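Side-chain contacts in putative ABC-transporter ATP-binding protein (Alicyclobacillus acidocaldarius, PDB 1Z47), which probably binds and hydrolyses ATP as the nucleotide-binding subunit of a putative sulfate ABC importer: residues B[232-237]-B[244-249]; B[238-243]-B[249-254]; B[261-266]-B[280-285]; B[315-320]-B[325-330]. All blocks are in the same frame, centred on the assembly; numbering follows the deposited sequence.

Interaction 1: residues B[232-237]-B[244-249]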
loop_
_atom_site.group_PDB
_atom_site.type_symbol
_atom_site.label_atom_id
_atom_site.label_comp_id
_atom_site.label_asym_id
_atom_site.label_seq_id
_atom_site.Cartn_x
_atom_site.Cartn_y
_atom_site.Cartn_z
ATOM N N GLU B 232 14.523 -14.208 4.759
ATOM C CA GLU B 232 14.242 -15.227 5.743
ATOM C C GLU B 232 12.736 -15.364 5.991
ATOM O O GLU B 232 12.169 -16.447 5.798
ATOM C CB GLU B 232 14.986 -14.923 7.051
ATOM C CG GLU B 232 16.441 -15.414 7.004
ATOM C CD GLU B 232 17.317 -14.949 8.159
ATOM O OE1 GLU B 232 18.497 -15.373 8.184
ATOM O OE2 GLU B 232 16.857 -14.177 9.031
ATOM N N VAL B 233 12.083 -14.269 6.384
ATOM C CA VAL B 233 10.651 -14.339 6.671
ATOM C C VAL B 233 9.778 -14.674 5.466
ATOM O O VAL B 233 8.699 -15.234 5.636
ATOM C CB VAL B 233 10.133 -13.044 7.341
ATOM C CG1 VAL B 233 10.800 -12.879 8.687
ATOM C CG2 VAL B 233 10.392 -11.836 6.439
ATOM N N TYR B 234 10.248 -14.368 4.256
ATOM C CA TYR B 234 9.486 -14.649 3.041
ATOM C C TYR B 234 9.682 -16.070 2.508
ATOM O O TYR B 234 8.714 -16.743 2.131
ATOM C CB TYR B 234 9.869 -13.664 1.922
ATOM C CG TYR B 234 9.032 -13.776 0.649
ATOM C CD1 TYR B 234 7.928 -12.942 0.425
ATOM C CD2 TYR B 234 9.363 -14.694 -0.343
ATOM C CE1 TYR B 234 7.183 -13.028 -0.763
ATOM C CE2 TYR B 234 8.631 -14.781 -1.523
ATOM C CZ TYR B 234 7.547 -13.950 -1.731
ATOM O OH TYR B 234 6.860 -14.038 -2.919
ATOM N N GLU B 235 10.936 -16.516 2.455
ATOM C CA GLU B 235 11.230 -17.841 1.927
ATOM C C GLU B 235 11.222 -18.961 2.965
ATOM O O GLU B 235 10.935 -20.106 2.621
ATOM C CB GLU B 235 12.569 -17.813 1.182
ATOM C CG GLU B 235 12.577 -16.850 -0.013
ATOM C CD GLU B 235 11.724 -17.315 -1.189
ATOM O OE1 GLU B 235 10.715 -18.030 -0.978
ATOM O OE2 GLU B 235 12.052 -16.951 -2.340
ATOM N N LYS B 236 11.518 -18.627 4.221
ATOM C CA LYS B 236 11.544 -19.597 5.308
ATOM C C LYS B 236 10.656 -19.177 6.491
ATOM O O LYS B 236 11.121 -19.016 7.620
ATOM C CB LYS B 236 12.991 -19.821 5.768
ATOM C CG LYS B 236 13.891 -20.306 4.623
ATOM C CD LYS B 236 15.302 -20.685 5.092
ATOM C CE LYS B 236 16.185 -19.462 5.315
ATOM N NZ LYS B 236 17.544 -19.810 5.835
ATOM N N PRO B 237 9.350 -18.966 6.230
ATOM C CA PRO B 237 8.433 -18.570 7.306
ATOM C C PRO B 237 8.433 -19.606 8.434
ATOM O O PRO B 237 8.320 -20.810 8.185
ATOM C CB PRO B 237 7.079 -18.455 6.595
ATOM C CG PRO B 237 7.230 -19.347 5.356
ATOM C CD PRO B 237 8.654 -19.067 4.935
ATOM N N SER B 244 1.452 -16.566 6.032
ATOM C CA SER B 244 0.248 -15.918 5.545
ATOM C C SER B 244 0.267 -14.399 5.699
ATOM O O SER B 244 -0.547 -13.715 5.103
ATOM C CB SER B 244 -0.960 -16.472 6.305
ATOM O OG SER B 244 -0.854 -17.868 6.401
ATOM N N PHE B 245 1.188 -13.870 6.494
ATOM C CA PHE B 245 1.232 -12.423 6.710
ATOM C C PHE B 245 2.294 -11.702 5.866
ATOM O O PHE B 245 2.158 -10.509 5.611
ATOM C CB PHE B 245 1.450 -12.127 8.205
ATOM C CG PHE B 245 1.033 -10.742 8.627
ATOM C CD1 PHE B 245 -0.310 -10.362 8.610
ATOM C CD2 PHE B 245 1.983 -9.810 9.042
ATOM C CE1 PHE B 245 -0.707 -9.069 9.003
ATOM C CE2 PHE B 245 1.593 -8.516 9.432
ATOM C CZ PHE B 245 0.243 -8.151 9.410
ATOM N N ILE B 246 3.340 -12.414 5.448
ATOM C CA ILE B 246 4.415 -11.834 4.617
ATOM C C ILE B 246 4.194 -12.291 3.176
ATOM O O ILE B 246 3.906 -13.473 2.930
ATOM C CB ILE B 246 5.817 -12.336 5.044
ATOM C CG1 ILE B 246 6.055 -12.058 6.522
ATOM C CG2 ILE B 246 6.898 -11.672 4.191
ATOM C CD1 ILE B 246 5.756 -10.675 6.920
ATOM N N GLY B 247 4.328 -11.369 2.228
ATOM C CA GLY B 247 4.120 -11.712 0.831
ATOM C C GLY B 247 2.644 -12.000 0.643
ATOM O O GLY B 247 1.839 -11.778 1.545
ATOM N N GLU B 248 2.293 -12.504 -0.526
ATOM C CA GLU B 248 0.910 -12.819 -0.834
ATOM C C GLU B 248 0.754 -14.328 -0.829
ATOM O O GLU B 248 1.722 -15.055 -1.079
ATOM C CB GLU B 248 0.560 -12.224 -2.191
ATOM C CG GLU B 248 0.466 -10.692 -2.104
ATOM C CD GLU B 248 0.369 -10.006 -3.450
ATOM O OE1 GLU B 248 1.431 -9.633 -3.997
ATOM O OE2 GLU B 248 -0.766 -9.844 -3.955
ATOM N N SER B 249 -0.451 -14.807 -0.547
ATOM C CA SER B 249 -0.638 -16.254 -0.517
ATOM C C SER B 249 -2.051 -16.744 -0.691
ATOM O O SER B 249 -3.015 -16.015 -0.480
ATOM C CB SER B 249 -0.076 -16.834 0.795
ATOM O OG SER B 249 -0.633 -16.186 1.936
HETATM O O HOH W 1 4.349 -12.878 -2.791
#
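Tyr234 and Ile246 bring their CA atoms to 6.0 Å where the end of helix 230-235 passes the residues that leave helix 240-245, with no direct hydrogen bond between the segments. The touching is mainly apolar. CG2 of Ile246 meets both neighbours, lying 4.2 Å from CG2 of Val233 and 4.1 Å from CD1 of Tyr234. That methyl stands near the plane of the phenol ring, at its edge. Tyr234 holds CG anti to the backbone N (chi1 -174°), which lays the ring along the exit of the second helix; its CE1 comes 3.7 Å from CA of Gly247. Beside the ring there is no room for a CB on Gly247, whose positive phi suits glycine. At the polar end, Tyr234 OH bonds to Lys287 and to a water 2.8 Å away, and the same water accepts from Glu248 N at 3.1 Å. Arg285 ties the two segments from outside, donating to the carbonyls of Tyr234, Ile246 and Glu248, while Phe308 of the second subunit meets the Tyr234 ring edge-to-face. Such packing of two consecutive short helices, one turning into an extended linker, here joins the nucleotide-binding domain of an ABC ATPase to its C-terminal beta domain.

Interaction 2: residues B[238-243]-B[249-254]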
loop_
_atom_site.group_PDB
_atom_site.type_symbol
_atom_site.label_atom_id
_atom_site.label_comp_id
_atom_site.label_asym_id
_atom_site.label_seq_id
_atom_site.Cartn_x
_atom_site.Cartn_y
_atom_site.Cartn_z
ATOM N N GLY B 238 8.579 -19.138 9.663
ATOM C CA GLY B 238 8.621 -20.045 10.795
ATOM C C GLY B 238 7.268 -20.598 11.197
ATOM O O GLY B 238 7.181 -21.670 11.785
ATOM N N THR B 239 6.198 -19.875 10.885
ATOM C CA THR B 239 4.875 -20.345 11.250
ATOM C C THR B 239 3.884 -20.047 10.149
ATOM O O THR B 239 4.175 -19.292 9.213
ATOM C CB THR B 239 4.392 -19.669 12.534
ATOM O OG1 THR B 239 4.181 -18.277 12.276
ATOM C CG2 THR B 239 5.428 -19.820 13.644
ATOM N N LEU B 240 2.701 -20.636 10.257
ATOM C CA LEU B 240 1.690 -20.393 9.256
ATOM C C LEU B 240 1.370 -18.898 9.257
ATOM O O LEU B 240 1.110 -18.313 8.197
ATOM C CB LEU B 240 0.433 -21.209 9.571
ATOM C CG LEU B 240 -0.812 -20.900 8.740
ATOM C CD1 LEU B 240 -0.571 -21.184 7.251
ATOM C CD2 LEU B 240 -1.955 -21.790 9.259
ATOM N N PHE B 241 1.388 -18.280 10.438
ATOM C CA PHE B 241 1.086 -16.847 10.503
ATOM C C PHE B 241 2.082 -16.036 9.676
ATOM O O PHE B 241 1.671 -15.155 8.914
ATOM C CB PHE B 241 1.093 -16.284 11.941
ATOM C CG PHE B 241 0.719 -14.830 11.995
ATOM C CD1 PHE B 241 -0.608 -14.441 11.825
ATOM C CD2 PHE B 241 1.699 -13.843 12.093
ATOM C CE1 PHE B 241 -0.963 -13.096 11.745
ATOM C CE2 PHE B 241 1.354 -12.470 12.014
ATOM C CZ PHE B 241 0.031 -12.104 11.839
ATOM N N VAL B 242 3.380 -16.316 9.832
ATOM C CA VAL B 242 4.398 -15.591 9.063
ATOM C C VAL B 242 4.182 -15.869 7.581
ATOM O O VAL B 242 4.217 -14.965 6.746
ATOM C CB VAL B 242 5.868 -16.006 9.443
ATOM C CG1 VAL B 242 6.871 -15.222 8.580
ATOM C CG2 VAL B 242 6.135 -15.725 10.921
ATOM N N ALA B 243 3.903 -17.126 7.256
ATOM C CA ALA B 243 3.682 -17.507 5.875
ATOM C C ALA B 243 2.492 -16.793 5.240
ATOM O O ALA B 243 2.513 -16.450 4.059
ATOM C CB ALA B 243 3.508 -19.039 5.782
ATOM N N SER B 249 -0.451 -14.807 -0.547
ATOM C CA SER B 249 -0.638 -16.254 -0.517
ATOM C C SER B 249 -2.051 -16.744 -0.691
ATOM O O SER B 249 -3.015 -16.015 -0.480
ATOM C CB SER B 249 -0.076 -16.834 0.795
ATOM O OG SER B 249 -0.633 -16.186 1.936
ATOM N N ASN B 250 -2.145 -17.985 -1.144
ATOM C CA ASN B 250 -3.413 -18.677 -1.257
ATOM C C ASN B 250 -3.212 -19.643 -0.087
ATOM O O ASN B 250 -2.159 -20.266 0.019
ATOM C CB ASN B 250 -3.506 -19.443 -2.576
ATOM C CG ASN B 250 -3.731 -18.522 -3.771
ATOM O OD1 ASN B 250 -4.857 -18.083 -4.052
ATOM N ND2 ASN B 250 -2.648 -18.210 -4.473
ATOM N N VAL B 251 -4.177 -19.732 0.816
ATOM C CA VAL B 251 -4.040 -20.623 1.955
ATOM C C VAL B 251 -5.293 -21.479 2.039
ATOM O O VAL B 251 -6.419 -20.956 2.062
ATOM C CB VAL B 251 -3.897 -19.826 3.282
ATOM C CG1 VAL B 251 -3.599 -20.784 4.427
ATOM C CG2 VAL B 251 -2.797 -18.748 3.144
ATOM N N TRP B 252 -5.109 -22.796 2.068
ATOM C CA TRP B 252 -6.253 -23.691 2.131
ATOM C C TRP B 252 -5.970 -24.884 3.000
ATOM O O TRP B 252 -4.823 -25.254 3.202
ATOM C CB TRP B 252 -6.636 -24.222 0.755
ATOM C CG TRP B 252 -6.663 -23.223 -0.307
ATOM C CD1 TRP B 252 -5.700 -23.007 -1.236
ATOM C CD2 TRP B 252 -7.719 -22.303 -0.596
ATOM N NE1 TRP B 252 -6.090 -22.017 -2.098
ATOM C CE2 TRP B 252 -7.325 -21.564 -1.724
ATOM C CE3 TRP B 252 -8.961 -22.032 -0.006
ATOM C CZ2 TRP B 252 -8.128 -20.567 -2.285
ATOM C CZ3 TRP B 252 -9.764 -21.036 -0.563
ATOM C CH2 TRP B 252 -9.342 -20.321 -1.688
ATOM N N THR B 253 -7.046 -25.506 3.475
ATOM C CA THR B 253 -6.914 -26.667 4.330
ATOM C C THR B 253 -7.006 -27.916 3.461
ATOM O O THR B 253 -7.733 -27.949 2.466
ATOM C CB THR B 253 -8.045 -26.707 5.390
ATOM O OG1 THR B 253 -8.020 -25.490 6.149
ATOM C CG2 THR B 253 -7.864 -27.902 6.349
ATOM N N ARG B 254 -6.252 -28.927 3.842
ATOM C CA ARG B 254 -6.291 -30.212 3.155
ATOM C C ARG B 254 -6.081 -31.228 4.248
ATOM O O ARG B 254 -5.443 -30.933 5.259
ATOM C CB ARG B 254 -5.166 -30.369 2.095
ATOM C CG ARG B 254 -5.324 -29.531 0.832
ATOM C CD ARG B 254 -6.475 -29.932 -0.042
ATOM N NE ARG B 254 -6.503 -29.156 -1.283
ATOM C CZ ARG B 254 -7.153 -27.995 -1.451
ATOM N NH1 ARG B 254 -7.842 -27.445 -0.459
ATOM N NH2 ARG B 254 -7.138 -27.396 -2.633
HETATM O O HOH W 2 1.192 -14.375 2.505
#
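Leu240 and Val251 each give 27 Å² to this contact and meet through a single pair of methyls: CD1 of Leu240 lies 4.2 Å from CG1 of Val251. Leu240 sits in the first turn of helix 240-245, Val251 on strand 250-255. The leucine reaches the strand because CG is anti to the backbone N (chi1 170°) and chi2 near 62° turns CD1 toward the strand; the valine presents CG1, likewise anti to its own nitrogen. Their side chains run at a slant to each other. Around them, Leu240 also rests on Ala281, Val283 and Phe353, so the helix covers one face of the small antiparallel sheet of strands 250-255, 279-284 and 351-354. Further along the helix, Ala243, with 25 Å² buried, takes part through its backbone. Its carbonyl O is 3.8 Å from OG of Ser249, too far for a direct bond; a water stands 2.9 Å from Ala243 O, to which it can donate, and 2.6 Å from Ser249 OG. The helix itself starts from Thr239, its N-cap, whose OG1 accepts from Val242 N and is also bonded to Glu225. The chemistry is therefore divided, a sparse apolar touch at one end and a water-mediated polar link at the other, which implies that helix and strand are held together through shared neighbours as much as by direct contact.

Interaction 3: residues B[261-266]-B[280-285]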
loop_
_atom_site.group_PDB
_atom_site.type_symbol
_atom_site.label_atom_id
_atom_site.label_comp_id
_atom_site.label_asym_id
_atom_site.label_seq_id
_atom_site.Cartn_x
_atom_site.Cartn_y
_atom_site.Cartn_z
ATOM N N ILE B 261 -1.248 -34.609 0.192
ATOM C CA ILE B 261 -2.479 -33.860 0.070
ATOM C C ILE B 261 -2.662 -33.610 -1.423
ATOM O O ILE B 261 -1.689 -33.625 -2.182
ATOM C CB ILE B 261 -2.450 -32.520 0.839
ATOM C CG1 ILE B 261 -1.239 -31.678 0.413
ATOM C CG2 ILE B 261 -2.445 -32.802 2.336
ATOM C CD1 ILE B 261 -1.283 -30.234 0.956
ATOM N N GLU B 262 -3.900 -33.405 -1.843
ATOM C CA GLU B 262 -4.201 -33.179 -3.254
ATOM C C GLU B 262 -4.424 -31.700 -3.554
ATOM O O GLU B 262 -5.385 -31.103 -3.071
ATOM C CB GLU B 262 -5.445 -33.971 -3.658
ATOM C CG GLU B 262 -5.954 -34.929 -2.571
ATOM C CD GLU B 262 -6.757 -34.229 -1.455
ATOM O OE1 GLU B 262 -6.177 -33.417 -0.692
ATOM O OE2 GLU B 262 -7.978 -34.502 -1.352
ATOM N N VAL B 263 -3.539 -31.131 -4.364
ATOM C CA VAL B 263 -3.630 -29.727 -4.737
ATOM C C VAL B 263 -3.619 -29.606 -6.260
ATOM O O VAL B 263 -2.615 -29.898 -6.913
ATOM C CB VAL B 263 -2.445 -28.923 -4.122
ATOM C CG1 VAL B 263 -2.595 -27.459 -4.399
ATOM C CG2 VAL B 263 -2.373 -29.170 -2.619
ATOM N N ALA B 264 -4.757 -29.208 -6.821
ATOM C CA ALA B 264 -4.897 -29.021 -8.268
ATOM C C ALA B 264 -4.446 -30.221 -9.108
ATOM O O ALA B 264 -3.630 -30.075 -10.026
ATOM C CB ALA B 264 -4.120 -27.770 -8.697
ATOM N N GLY B 265 -4.978 -31.402 -8.813
ATOM C CA GLY B 265 -4.583 -32.580 -9.568
ATOM C C GLY B 265 -3.122 -32.945 -9.360
ATOM O O GLY B 265 -2.477 -33.516 -10.235
ATOM N N ALA B 266 -2.583 -32.605 -8.201
ATOM C CA ALA B 266 -1.197 -32.925 -7.908
ATOM C C ALA B 266 -1.129 -33.425 -6.481
ATOM O O ALA B 266 -1.809 -32.899 -5.605
ATOM C CB ALA B 266 -0.325 -31.692 -8.071
ATOM N N VAL B 280 -3.862 -29.867 7.432
ATOM C CA VAL B 280 -2.726 -28.941 7.273
ATOM C C VAL B 280 -3.216 -27.780 6.433
ATOM O O VAL B 280 -4.264 -27.875 5.759
ATOM C CB VAL B 280 -1.537 -29.559 6.469
ATOM C CG1 VAL B 280 -0.943 -30.735 7.189
ATOM C CG2 VAL B 280 -2.027 -30.000 5.091
ATOM N N ALA B 281 -2.452 -26.687 6.476
ATOM C CA ALA B 281 -2.741 -25.519 5.658
ATOM C C ALA B 281 -1.708 -25.597 4.541
ATOM O O ALA B 281 -0.521 -25.754 4.802
ATOM C CB ALA B 281 -2.536 -24.200 6.461
ATOM N N VAL B 282 -2.160 -25.527 3.307
ATOM C CA VAL B 282 -1.229 -25.520 2.191
ATOM C C VAL B 282 -1.132 -24.027 1.843
ATOM O O VAL B 282 -2.159 -23.347 1.726
ATOM C CB VAL B 282 -1.784 -26.267 0.976
ATOM C CG1 VAL B 282 -0.660 -26.570 -0.006
ATOM C CG2 VAL B 282 -2.482 -27.506 1.426
ATOM N N VAL B 283 0.088 -23.522 1.713
ATOM C CA VAL B 283 0.288 -22.112 1.359
ATOM C C VAL B 283 0.992 -22.045 -0.000
ATOM O O VAL B 283 2.085 -22.579 -0.167
ATOM C CB VAL B 283 1.120 -21.395 2.449
ATOM C CG1 VAL B 283 1.292 -19.906 2.111
ATOM C CG2 VAL B 283 0.403 -21.508 3.781
ATOM N N VAL B 284 0.351 -21.407 -0.970
ATOM C CA VAL B 284 0.923 -21.295 -2.310
ATOM C C VAL B 284 0.845 -19.850 -2.777
ATOM O O VAL B 284 -0.241 -19.270 -2.845
ATOM C CB VAL B 284 0.156 -22.220 -3.325
ATOM C CG1 VAL B 284 0.744 -22.084 -4.737
ATOM C CG2 VAL B 284 0.193 -23.683 -2.832
ATOM N N ARG B 285 2.003 -19.262 -3.082
ATOM C CA ARG B 285 2.034 -17.878 -3.540
ATOM C C ARG B 285 1.502 -17.736 -4.959
ATOM O O ARG B 285 1.756 -18.578 -5.806
ATOM C CB ARG B 285 3.456 -17.319 -3.388
ATOM C CG ARG B 285 3.895 -17.290 -1.913
ATOM C CD ARG B 285 5.065 -16.350 -1.668
ATOM N NE ARG B 285 5.670 -16.524 -0.360
ATOM C CZ ARG B 285 5.212 -15.985 0.760
ATOM N NH1 ARG B 285 4.125 -15.228 0.742
ATOM N NH2 ARG B 285 5.856 -16.193 1.895
#
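Ile261 turns CG1 between its backbone N and carbonyl carbon (chi1 54°), and with chi2 extended at 170° this directs CD1 toward Val282, while CG2 is left beside the nitrogen to meet Val280. The two ends of Ile261 thus serve different partners: CG2 lies 4.0 Å from CG2 of Val280, their side chains slanting past one another, whereas CD1 is modelled too close to Val282 for its exact distance to be trusted. Val282, with CG1 anti to its nitrogen (chi1 -164°), also uses that methyl on Val263, two residues beyond Ile261, whose CG2 it meets end to end at 4.1 Å. No hydrogen bond crosses between the segments; this is face packing in the C-terminal regulatory domain, where the hairpin of strands 260-262 and 267-269 lies over the antiparallel sheet built on strands 250-255, 279-284 and 351-354. Val280 and Val282 point toward the hairpin, and Ala281 between them points away, the usual alternation of a strand. Leu268 touches Ile261, Val263 and Val282, and Ile352 touches Ile261 and Val280. Beyond Val263 the chain turns back, Val263 N donating to Ala266 O at 2.8 Å.

Interaction 4: residues B[315-320]-B[325-330]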
loop_
_atom_site.group_PDB
_atom_site.type_symbol
_atom_site.label_atom_id
_atom_site.label_comp_id
_atom_site.label_asym_id
_atom_site.label_seq_id
_atom_site.Cartn_x
_atom_site.Cartn_y
_atom_site.Cartn_z
ATOM N N CYS B 315 -4.581 -12.961 -11.988
ATOM C CA CYS B 315 -5.678 -13.763 -12.487
ATOM C C CYS B 315 -6.380 -14.544 -11.369
ATOM O O CYS B 315 -5.754 -15.327 -10.656
ATOM C CB CYS B 315 -5.156 -14.725 -13.556
ATOM S SG CYS B 315 -6.474 -15.616 -14.427
ATOM N N TRP B 316 -7.677 -14.303 -11.210
ATOM C CA TRP B 316 -8.465 -15.019 -10.215
ATOM C C TRP B 316 -9.238 -16.150 -10.908
ATOM O O TRP B 316 -9.906 -15.928 -11.924
ATOM C CB TRP B 316 -9.444 -14.069 -9.517
ATOM C CG TRP B 316 -8.739 -13.129 -8.558
ATOM C CD1 TRP B 316 -8.422 -13.371 -7.246
ATOM C CD2 TRP B 316 -8.185 -11.846 -8.875
ATOM N NE1 TRP B 316 -7.698 -12.316 -6.728
ATOM C CE2 TRP B 316 -7.538 -11.367 -7.709
ATOM C CE3 TRP B 316 -8.163 -11.057 -10.034
ATOM C CZ2 TRP B 316 -6.879 -10.129 -7.668
ATOM C CZ3 TRP B 316 -7.505 -9.822 -9.996
ATOM C CH2 TRP B 316 -6.871 -9.376 -8.816
ATOM N N ILE B 317 -9.122 -17.352 -10.356
ATOM C CA ILE B 317 -9.810 -18.538 -10.892
ATOM C C ILE B 317 -10.560 -19.307 -9.790
ATOM O O ILE B 317 -10.148 -19.312 -8.623
ATOM C CB ILE B 317 -8.809 -19.498 -11.556
ATOM C CG1 ILE B 317 -7.764 -19.930 -10.532
ATOM C CG2 ILE B 317 -8.151 -18.807 -12.767
ATOM C CD1 ILE B 317 -6.769 -20.956 -11.022
ATOM N N ARG B 318 -11.665 -19.947 -10.173
ATOM C CA ARG B 318 -12.489 -20.724 -9.239
ATOM C C ARG B 318 -12.415 -22.193 -9.598
ATOM O O ARG B 318 -12.784 -22.583 -10.705
ATOM C CB ARG B 318 -13.948 -20.297 -9.320
ATOM C CG ARG B 318 -14.878 -21.054 -8.361
ATOM C CD ARG B 318 -16.332 -20.788 -8.721
ATOM N NE ARG B 318 -16.537 -19.369 -8.992
ATOM C CZ ARG B 318 -16.577 -18.426 -8.054
ATOM N NH1 ARG B 318 -16.753 -17.154 -8.392
ATOM N NH2 ARG B 318 -16.468 -18.760 -6.773
ATOM N N THR B 319 -11.931 -22.998 -8.667
ATOM C CA THR B 319 -11.824 -24.435 -8.882
ATOM C C THR B 319 -13.198 -25.082 -8.875
ATOM O O THR B 319 -14.209 -24.443 -8.573
ATOM C CB THR B 319 -11.022 -25.099 -7.778
ATOM O OG1 THR B 319 -11.747 -25.009 -6.542
ATOM C CG2 THR B 319 -9.709 -24.424 -7.632
ATOM N N LYS B 320 -13.221 -26.365 -9.205
ATOM C CA LYS B 320 -14.455 -27.145 -9.222
ATOM C C LYS B 320 -15.083 -27.132 -7.823
ATOM O O LYS B 320 -16.301 -27.011 -7.678
ATOM C CB LYS B 320 -14.140 -28.585 -9.643
ATOM C CG LYS B 320 -13.243 -29.339 -8.651
ATOM C CD LYS B 320 -11.890 -28.655 -8.478
ATOM C CE LYS B 320 -11.150 -29.166 -7.255
ATOM N NZ LYS B 320 -9.765 -28.623 -7.217
ATOM N N TRP B 325 -8.753 -18.915 -6.308
ATOM C CA TRP B 325 -7.304 -18.740 -6.208
ATOM C C TRP B 325 -6.829 -17.500 -6.956
ATOM O O TRP B 325 -7.382 -17.149 -8.002
ATOM C CB TRP B 325 -6.562 -19.927 -6.825
ATOM C CG TRP B 325 -6.586 -21.187 -6.028
ATOM C CD1 TRP B 325 -7.695 -21.871 -5.614
ATOM C CD2 TRP B 325 -5.454 -21.936 -5.569
ATOM N NE1 TRP B 325 -7.320 -22.995 -4.927
ATOM C CE2 TRP B 325 -5.955 -23.067 -4.886
ATOM C CE3 TRP B 325 -4.069 -21.766 -5.670
ATOM C CZ2 TRP B 325 -5.114 -24.030 -4.303
ATOM C CZ3 TRP B 325 -3.228 -22.722 -5.092
ATOM C CH2 TRP B 325 -3.758 -23.844 -4.415
ATOM N N GLU B 326 -5.797 -16.851 -6.419
ATOM C CA GLU B 326 -5.197 -15.699 -7.071
ATOM C C GLU B 326 -3.869 -16.181 -7.630
ATOM O O GLU B 326 -3.056 -16.769 -6.926
ATOM C CB GLU B 326 -4.943 -14.527 -6.105
ATOM C CG GLU B 326 -4.330 -13.315 -6.843
ATOM C CD GLU B 326 -4.149 -12.075 -5.973
ATOM O OE1 GLU B 326 -4.730 -12.018 -4.871
ATOM O OE2 GLU B 326 -3.432 -11.150 -6.411
ATOM N N VAL B 327 -3.672 -15.937 -8.914
ATOM C CA VAL B 327 -2.463 -16.352 -9.597
ATOM C C VAL B 327 -1.836 -15.139 -10.285
ATOM O O VAL B 327 -2.549 -14.287 -10.812
ATOM C CB VAL B 327 -2.792 -17.420 -10.689
ATOM C CG1 VAL B 327 -1.513 -17.781 -11.480
ATOM C CG2 VAL B 327 -3.419 -18.683 -10.032
ATOM N N HIS B 328 -0.508 -15.082 -10.291
ATOM C CA HIS B 328 0.197 -13.982 -10.944
ATOM C C HIS B 328 0.929 -14.511 -12.175
ATOM O O HIS B 328 1.823 -15.338 -12.052
ATOM C CB HIS B 328 1.190 -13.331 -9.966
ATOM C CG HIS B 328 0.529 -12.546 -8.871
ATOM N ND1 HIS B 328 1.238 -11.894 -7.886
ATOM C CD2 HIS B 328 -0.781 -12.284 -8.628
ATOM C CE1 HIS B 328 0.394 -11.269 -7.081
ATOM N NE2 HIS B 328 -0.838 -11.488 -7.510
ATOM N N VAL B 329 0.536 -14.061 -13.361
ATOM C CA VAL B 329 1.219 -14.520 -14.579
ATOM C C VAL B 329 2.044 -13.377 -15.175
ATOM O O VAL B 329 1.677 -12.215 -15.029
ATOM C CB VAL B 329 0.224 -15.032 -15.631
ATOM C CG1 VAL B 329 -0.604 -16.176 -15.051
ATOM C CG2 VAL B 329 -0.690 -13.910 -16.083
ATOM N N PRO B 330 3.167 -13.691 -15.859
ATOM C CA PRO B 330 4.034 -12.671 -16.471
ATOM C C PRO B 330 3.308 -11.655 -17.358
ATOM O O PRO B 330 2.298 -11.976 -17.986
ATOM C CB PRO B 330 5.047 -13.504 -17.255
ATOM C CG PRO B 330 4.287 -14.753 -17.581
ATOM C CD PRO B 330 3.587 -15.040 -16.276
HETATM O O HOH W 3 -7.393 -12.120 -4.092
#
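Ile317 and Trp325 face each other as a hydrogen-bonded antiparallel pair, in which Trp325 N donates to Ile317 O at 2.7 Å and Ile317 N to Trp325 O. Cys315 and Val327 repeat the exchange two residues on, and the non-hydrogen-bonded pair Trp316-Glu326 lies between. The packed side of the ladder carries Ile317, Trp325 and Val327: CG1 of Ile317 touches CB of Trp325 at 3.9 Å and its CD1 reaches CG2 of Val327, while CG2 of Thr319 leans on CD1 of the Trp325 indole at 3.8 Å. Trp325 NE1 and Thr319 OG1 both find partners on Glu323.

The other side is wetter. Glu326 extends alongside Trp316, ring and carboxylate planes 43° apart, with Glu326 CG 3.5 Å from Trp316 NE1; no direct bond forms, and a water instead accepts from Trp316 NE1 at 2.7 Å and donates to Glu326 OE1 at 2.8 Å. His328 NE2 donates to Glu326 OE2 at 2.8 Å, meeting it from above the carboxylate plane. Were Glu326 replaced by alanine, His328 and the water would probably lose their carboxylate acceptor and the flank of the indole its cover. Glu211 of the second subunit packs on Trp316. Two consecutive antiparallel strands joined by a short turn make this a beta hairpin, with strand 324-330 at the edge of the five-stranded antiparallel sheet in the C-terminal beta region.

From the N terminus, interaction 1 closes a loop of six residues between helix 230-235 and the exit of helix 240-245. Interaction 2 crosses it: its first segment fills that loop, and its second begins at Ser249, which the two share. Together they span the passage from the ATP-binding part to the C-terminal beta region. Interaction 3 follows in series, folding a hairpin over strand 279-284, the neighbour of strand 250-255. Interaction 4 closes last, across the turn between strands 312-319 and 324-330; Asn250 OD1 accepts from Glu326 N, and Trp325 packs on Trp252, Val263 and Val284, tying the sheet of strands 312-319 and 324-330 to that of strands 250-255 and 279-284.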